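Local coordinates for lipoprotein (Klebsiella pneumoniae subsp. pneumoniae, PDB 4HWM) that is of unknown function but belongs to the YedD-like family and folds as an eight-stranded antiparallel beta barrel with one helix, at residues P16-L21 / G65-R70; F52-R55 / I61-P64; Y75-T78 / D82-P85. All blocks are in the same frame, centred on the assembly; numbering follows the deposited sequence.

Contact 1: residues P16-L21 / G65-R70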
# COMPACT_ATOMS: atom_id res chain seq x y z
N PRO A 16 11.48 6.95 -4.44
CA PRO A 16 11.44 7.19 -3.01
C PRO A 16 10.14 7.87 -2.58
O PRO A 16 9.55 8.62 -3.35
CB PRO A 16 12.64 8.13 -2.77
CG PRO A 16 13.54 7.88 -3.93
CD PRO A 16 12.64 7.60 -5.08
N ALA A 17 9.67 7.54 -1.38
CA ALA A 17 8.44 8.14 -0.89
C ALA A 17 8.63 9.66 -0.75
O ALA A 17 9.59 10.09 -0.10
CB ALA A 17 8.09 7.55 0.44
N PRO A 18 7.70 10.45 -1.32
CA PRO A 18 7.75 11.89 -0.97
C PRO A 18 7.55 12.11 0.52
O PRO A 18 6.89 11.33 1.20
CB PRO A 18 6.56 12.48 -1.73
CG PRO A 18 6.15 11.47 -2.71
CD PRO A 18 6.58 10.14 -2.21
N ALA A 19 8.06 13.23 1.03
CA ALA A 19 7.95 13.55 2.43
C ALA A 19 6.50 13.43 2.91
O ALA A 19 5.58 13.99 2.31
CB ALA A 19 8.46 14.97 2.69
N GLY A 20 6.32 12.70 4.00
CA GLY A 20 5.02 12.54 4.64
C GLY A 20 4.27 11.27 4.24
O GLY A 20 3.31 10.97 4.90
N LEU A 21 4.69 10.59 3.18
CA LEU A 21 3.96 9.43 2.66
C LEU A 21 4.43 8.12 3.29
O LEU A 21 3.62 7.22 3.50
CB LEU A 21 4.02 9.33 1.15
CG LEU A 21 3.18 8.21 0.52
CD1 LEU A 21 1.67 8.35 0.87
CD2 LEU A 21 3.45 8.10 -0.99
N GLY A 65 4.53 -4.08 -3.88
CA GLY A 65 4.59 -3.16 -5.01
C GLY A 65 5.72 -2.15 -4.84
O GLY A 65 6.54 -2.27 -3.94
N LYS A 66 5.71 -1.17 -5.73
CA LYS A 66 6.71 -0.12 -5.77
C LYS A 66 6.03 1.18 -6.11
O LYS A 66 5.19 1.21 -6.98
CB LYS A 66 7.72 -0.35 -6.92
CG LYS A 66 8.54 -1.56 -6.81
CD LYS A 66 9.37 -1.77 -8.07
CE LYS A 66 10.16 -3.04 -8.04
NZ LYS A 66 10.81 -3.24 -9.39
N LEU A 67 6.48 2.28 -5.52
CA LEU A 67 6.03 3.60 -5.97
C LEU A 67 6.69 3.94 -7.30
O LEU A 67 7.85 3.56 -7.55
CB LEU A 67 6.42 4.67 -4.99
CG LEU A 67 5.81 4.62 -3.61
CD1 LEU A 67 6.35 5.83 -2.82
CD2 LEU A 67 4.27 4.60 -3.64
N MSE A 68 5.94 4.65 -8.14
CA MSE A 68 6.44 5.17 -9.41
C MSE A 68 5.99 6.61 -9.48
O MSE A 68 4.89 6.98 -9.08
CB MSE A 68 5.85 4.36 -10.56
CG MSE A 68 6.28 4.81 -11.95
SE MSE A 68 5.39 3.75 -13.31
CE MSE A 68 3.60 4.55 -13.12
N ASN A 69 6.89 7.45 -10.00
CA ASN A 69 6.59 8.83 -10.30
C ASN A 69 6.36 8.90 -11.82
O ASN A 69 7.24 8.51 -12.60
CB ASN A 69 7.77 9.71 -9.87
CG ASN A 69 7.39 11.16 -9.64
OD1 ASN A 69 6.25 11.50 -9.32
ND2 ASN A 69 8.37 12.03 -9.77
N ARG A 70 5.16 9.31 -12.23
CA ARG A 70 4.86 9.55 -13.64
C ARG A 70 4.25 10.94 -13.75
O ARG A 70 3.20 11.21 -13.18
CB ARG A 70 3.89 8.50 -14.20
CG ARG A 70 3.69 8.57 -15.73
CD ARG A 70 3.03 7.30 -16.30
NE ARG A 70 1.60 7.18 -15.97
CZ ARG A 70 0.85 6.09 -16.17
NH1 ARG A 70 1.36 4.97 -16.69
NH2 ARG A 70 -0.44 6.11 -15.82
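Leu21 N donates to Pro18 O over 3.1 Å, closing the turn Pro18-Leu21, whose two end residues touch Leu67, as does Ala17 just before it. The backbone angles of Ala19 and Gly20 make this a type II beta turn; glycine occupies the third position, where a positive phi of 96° is needed. No hydrogen bond runs directly between 16-21 and 65-70, and the meeting is entirely by van der Waals contact. Its focus is one methyl group, Leu67 CD1, with CD1 anti to CA (chi2 -179°), which carries this methyl outward toward the loop. The methyl comes closest to the backbone of Ala17, with Leu67 CD1 3.7 Å from Ala17 CA. Ala17 CB lies 4.1 Å from the same Leu67 CD1, so this small residue offers both its alpha carbon and its methyl.

Segment 65-70 is the end of strand 60-70 in a closed antiparallel barrel whose strands follow one another in chain order, and 16-21 belongs to the irregular lead into the first strand, 23-26. Leu67 and Leu21 meet tip to tip, Leu21 CD2 standing 4.1 Å from Leu67 CD1. The Leu21 side chain is stretched out as well: CG is anti to the backbone N (chi1 -175°), and CD2, rather than CD1, continues the extended chain. The Pro18 ring adds a looser touch, its CD 4.4 Å from Leu67 CD1. Leu67 also packs on Val45 of strand 40-45 and Ile74 of strand 73-78, while its backbone is hydrogen-bonded to Ala15 and Gly49. The loop is tied to the barrel by further bonds, from Ala17 to the backbone of Lys47 and from Arg102 NH2 to Gly20 O.

Contact 2: residues F52-R55 / I61-P64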
# COMPACT_ATOMS: atom_id res chain seq x y z
N PHE A 52 3.28 -2.32 0.20
CA PHE A 52 2.57 -3.57 0.48
C PHE A 52 1.11 -3.24 0.66
O PHE A 52 0.76 -2.44 1.55
CB PHE A 52 3.13 -4.20 1.76
CG PHE A 52 2.78 -5.66 1.95
CD1 PHE A 52 3.26 -6.61 1.06
CD2 PHE A 52 2.00 -6.07 3.01
CE1 PHE A 52 2.98 -7.96 1.27
CE2 PHE A 52 1.70 -7.40 3.20
CZ PHE A 52 2.17 -8.34 2.32
N ASP A 53 0.27 -3.85 -0.18
CA ASP A 53 -1.18 -3.58 -0.22
C ASP A 53 -1.84 -4.82 0.36
O ASP A 53 -1.72 -5.88 -0.26
CB ASP A 53 -1.57 -3.32 -1.68
CG ASP A 53 -3.07 -3.12 -1.90
OD1 ASP A 53 -3.88 -3.66 -1.13
OD2 ASP A 53 -3.40 -2.45 -2.88
N CYS A 54 -2.46 -4.70 1.54
CA CYS A 54 -2.99 -5.86 2.27
C CYS A 54 -4.43 -5.59 2.61
O CYS A 54 -4.73 -4.61 3.29
CB CYS A 54 -2.16 -6.11 3.52
SG CYS A 54 -2.62 -7.55 4.46
N ARG A 55 -5.33 -6.43 2.12
CA ARG A 55 -6.76 -6.24 2.34
C ARG A 55 -7.32 -7.50 2.94
O ARG A 55 -6.89 -8.58 2.59
CB ARG A 55 -7.43 -5.92 1.03
CG ARG A 55 -6.78 -4.74 0.36
CD ARG A 55 -7.49 -4.32 -0.85
NE ARG A 55 -6.67 -3.49 -1.72
CZ ARG A 55 -7.09 -2.74 -2.72
NH1 ARG A 55 -8.39 -2.70 -3.04
NH2 ARG A 55 -6.21 -2.08 -3.44
N ILE A 61 -5.78 -10.78 1.13
CA ILE A 61 -5.10 -10.67 -0.14
C ILE A 61 -4.07 -9.58 0.04
O ILE A 61 -4.40 -8.45 0.40
CB ILE A 61 -6.06 -10.39 -1.33
CG1 ILE A 61 -5.25 -10.20 -2.62
CG2 ILE A 61 -6.97 -9.21 -1.10
CD1 ILE A 61 -6.03 -10.47 -3.88
N ALA A 62 -2.81 -9.93 -0.16
CA ALA A 62 -1.72 -9.00 0.02
C ALA A 62 -0.76 -9.05 -1.17
O ALA A 62 -0.50 -10.13 -1.73
CB ALA A 62 -1.01 -9.32 1.32
N GLN A 63 -0.26 -7.89 -1.57
CA GLN A 63 0.60 -7.77 -2.75
C GLN A 63 1.68 -6.74 -2.53
O GLN A 63 1.37 -5.59 -2.25
CB GLN A 63 -0.20 -7.31 -3.97
CG GLN A 63 -1.42 -8.20 -4.31
CD GLN A 63 -2.35 -7.46 -5.21
OE1 GLN A 63 -3.49 -7.18 -4.83
NE2 GLN A 63 -1.85 -7.05 -6.37
N PRO A 64 2.95 -7.15 -2.69
CA PRO A 64 4.03 -6.17 -2.71
C PRO A 64 3.91 -5.25 -3.94
O PRO A 64 3.31 -5.62 -4.95
CB PRO A 64 5.29 -7.04 -2.74
CG PRO A 64 4.84 -8.37 -2.05
CD PRO A 64 3.45 -8.54 -2.62
O HOH W 1 -3.91 -4.53 -4.58
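Strands 50-56 and 60-70 form a beta hairpin in the barrel wall, and residues 52-55 and 61-64 pair antiparallel within it, their segment axes 4.6 Å apart. Asp53 with Gln63 and Arg55 with Ile61 are the hydrogen-bonded pairs, each with two backbone bonds; Gln63 N to Asp53 O, at 2.8 Å, is the more bent of its pair at 151°. In the non-hydrogen-bonded pairs, Phe52 faces Pro64 and Cys54 faces Ala62. The Phe52 ring, with CG anti to the backbone N (chi1 -163°), brings CZ to 3.5 Å from Ala62 CB, while Pro64 CG lies in the ring plane, 3.8 Å from Phe52 CE1. On this face the strands carry helix 108-118: Phe52 meets Trp114, and Cys54 is disulfide-bonded to Cys110 of the helix.

The other face carries polar Asp53, Arg55 and Gln63 beside Ile61. Arg55 grips the Asp53 carboxylate side-on, NE to OD1 and NH2 to OD2, both at 2.9 Å; each Asp53 oxygen accepts through its syn lone pair and lies nearly in the guanidinium plane. Asp53 OD2 also bonds Tyr95 OH and weakly accepts from a water that donates to Gln63 OE1 at 2.7 Å; Arg55 NH2 makes a second salt bridge to Asp96.

Contact 3: residues Y75-T78 / D82-P85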
# COMPACT_ATOMS: atom_id res chain seq x y z
N TYR A 75 2.20 6.97 -7.96
CA TYR A 75 1.41 5.74 -8.13
C TYR A 75 2.03 4.59 -7.36
O TYR A 75 3.24 4.51 -7.23
CB TYR A 75 1.40 5.34 -9.58
CG TYR A 75 0.78 6.38 -10.50
CD1 TYR A 75 1.56 7.41 -11.02
CD2 TYR A 75 -0.58 6.35 -10.80
CE1 TYR A 75 0.99 8.37 -11.84
CE2 TYR A 75 -1.16 7.32 -11.65
CZ TYR A 75 -0.36 8.32 -12.15
OH TYR A 75 -0.91 9.27 -12.99
N ASN A 76 1.19 3.68 -6.88
CA ASN A 76 1.63 2.37 -6.49
C ASN A 76 1.52 1.42 -7.68
O ASN A 76 0.47 1.33 -8.28
CB ASN A 76 0.83 1.83 -5.30
CG ASN A 76 1.42 0.53 -4.76
OD1 ASN A 76 2.63 0.34 -4.79
ND2 ASN A 76 0.56 -0.36 -4.27
N VAL A 77 2.60 0.71 -7.99
CA VAL A 77 2.63 -0.32 -9.03
C VAL A 77 2.82 -1.67 -8.33
O VAL A 77 3.84 -1.92 -7.73
CB VAL A 77 3.77 -0.11 -10.07
CG1 VAL A 77 3.68 -1.16 -11.16
CG2 VAL A 77 3.72 1.32 -10.62
N THR A 78 1.81 -2.55 -8.38
CA THR A 78 1.95 -3.82 -7.68
C THR A 78 2.75 -4.78 -8.52
O THR A 78 2.91 -4.57 -9.73
CB THR A 78 0.62 -4.50 -7.38
OG1 THR A 78 0.01 -4.88 -8.62
CG2 THR A 78 -0.29 -3.63 -6.58
N ASP A 82 -0.79 -3.86 -11.41
CA ASP A 82 -1.88 -2.92 -11.13
C ASP A 82 -1.21 -1.57 -10.84
O ASP A 82 -0.16 -1.53 -10.19
CB ASP A 82 -2.73 -3.36 -9.93
CG ASP A 82 -3.14 -4.82 -9.97
OD1 ASP A 82 -3.80 -5.24 -10.96
OD2 ASP A 82 -2.80 -5.54 -8.99
N ILE A 83 -1.79 -0.49 -11.34
CA ILE A 83 -1.27 0.88 -11.14
C ILE A 83 -2.35 1.75 -10.50
O ILE A 83 -3.43 1.91 -11.04
CB ILE A 83 -0.78 1.47 -12.47
CG1 ILE A 83 0.40 0.66 -13.00
CG2 ILE A 83 -0.34 2.90 -12.30
CD1 ILE A 83 0.93 1.13 -14.36
N TYR A 84 -2.03 2.30 -9.33
CA TYR A 84 -2.99 3.04 -8.54
C TYR A 84 -2.42 4.38 -8.09
O TYR A 84 -1.44 4.41 -7.34
CB TYR A 84 -3.31 2.25 -7.28
CG TYR A 84 -3.85 0.85 -7.47
CD1 TYR A 84 -5.05 0.64 -8.10
CD2 TYR A 84 -3.20 -0.23 -6.92
CE1 TYR A 84 -5.55 -0.67 -8.24
CE2 TYR A 84 -3.71 -1.52 -7.04
CZ TYR A 84 -4.88 -1.73 -7.70
OH TYR A 84 -5.37 -3.03 -7.81
N PRO A 85 -3.09 5.48 -8.46
CA PRO A 85 -2.64 6.77 -7.95
C PRO A 85 -2.83 6.86 -6.45
O PRO A 85 -3.83 6.38 -5.91
CB PRO A 85 -3.52 7.78 -8.71
CG PRO A 85 -4.67 7.03 -9.23
CD PRO A 85 -4.21 5.62 -9.43
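Thr78 and Asp82 share the densest set of polar bonds between 75-78 and 82-85. Thr78 OG1 donates to Asp82 OD2 at 2.9 Å, meeting that oxygen from above the carboxylate plane, and accepts from Asp82 N at 3.1 Å along a bent path of 141°. Chi1 of 66°, with OG1 between the backbone N and the carbonyl carbon, turns the hydroxyl to Asp82, where it both donates and accepts. Asp82 OD2 has a second donor in Gln63 NE2 of strand 60-70. Thr78 N completes the set with a backbone bond to Asp82 O. Elsewhere in the hairpin, Asn76 OD1 and ND2 are hydrogen-bonded to Thr51 OG1 and Tyr95 OH.

Backbone pairing continues from Thr78. Asn76 and Tyr84 form the hydrogen-bonded pair, with Asn76 N to Tyr84 O at 2.8 Å and Tyr84 N to Asn76 O at 2.9 Å; Val77 with Ile83 and Tyr75 with Pro85 are non-hydrogen-bonded pairs. This is the hairpin of strands 73-78 and 83-89, with Thr78 and Asp82 at its turn end, and it forms part of the barrel wall.

Apolar contacts divide between the two faces. On one, the Tyr75 ring crosses Ile83 and Pro85 obliquely, its CD2 3.8 Å from Ile83 CG2 and its CE2 3.8 Å from Pro85 CB. Val77 and Ile83 run side by side on the same face. On the other, Tyr84 CE2 is 4.0 Å from Thr78 CG2, and the Tyr84 ring also meets Tyr95.

From the N terminus, the irregular segment 16-21 comes first and meets strand 60-70: contact 1 closes a long loop that takes in strands 23-26, 40-45 and 50-56 and the first part of 60-70. Contact 2, the hairpin of 52-55 and 61-64, is nested inside that loop and shares strand 60-70 with it, though the two centres are about 16 Å apart, on opposite sides of the chain's centre. Contact 3 follows in series, a short hairpin opening after both have closed. Strand 73-78 pairs with 60-70, Met68 N lying 2.9 Å from Tyr75 O. Strands 50-56, 60-70, 73-78 and 83-89 are consecutive neighbours in the sheet, with 16-21 packed against 60-70 from outside that run.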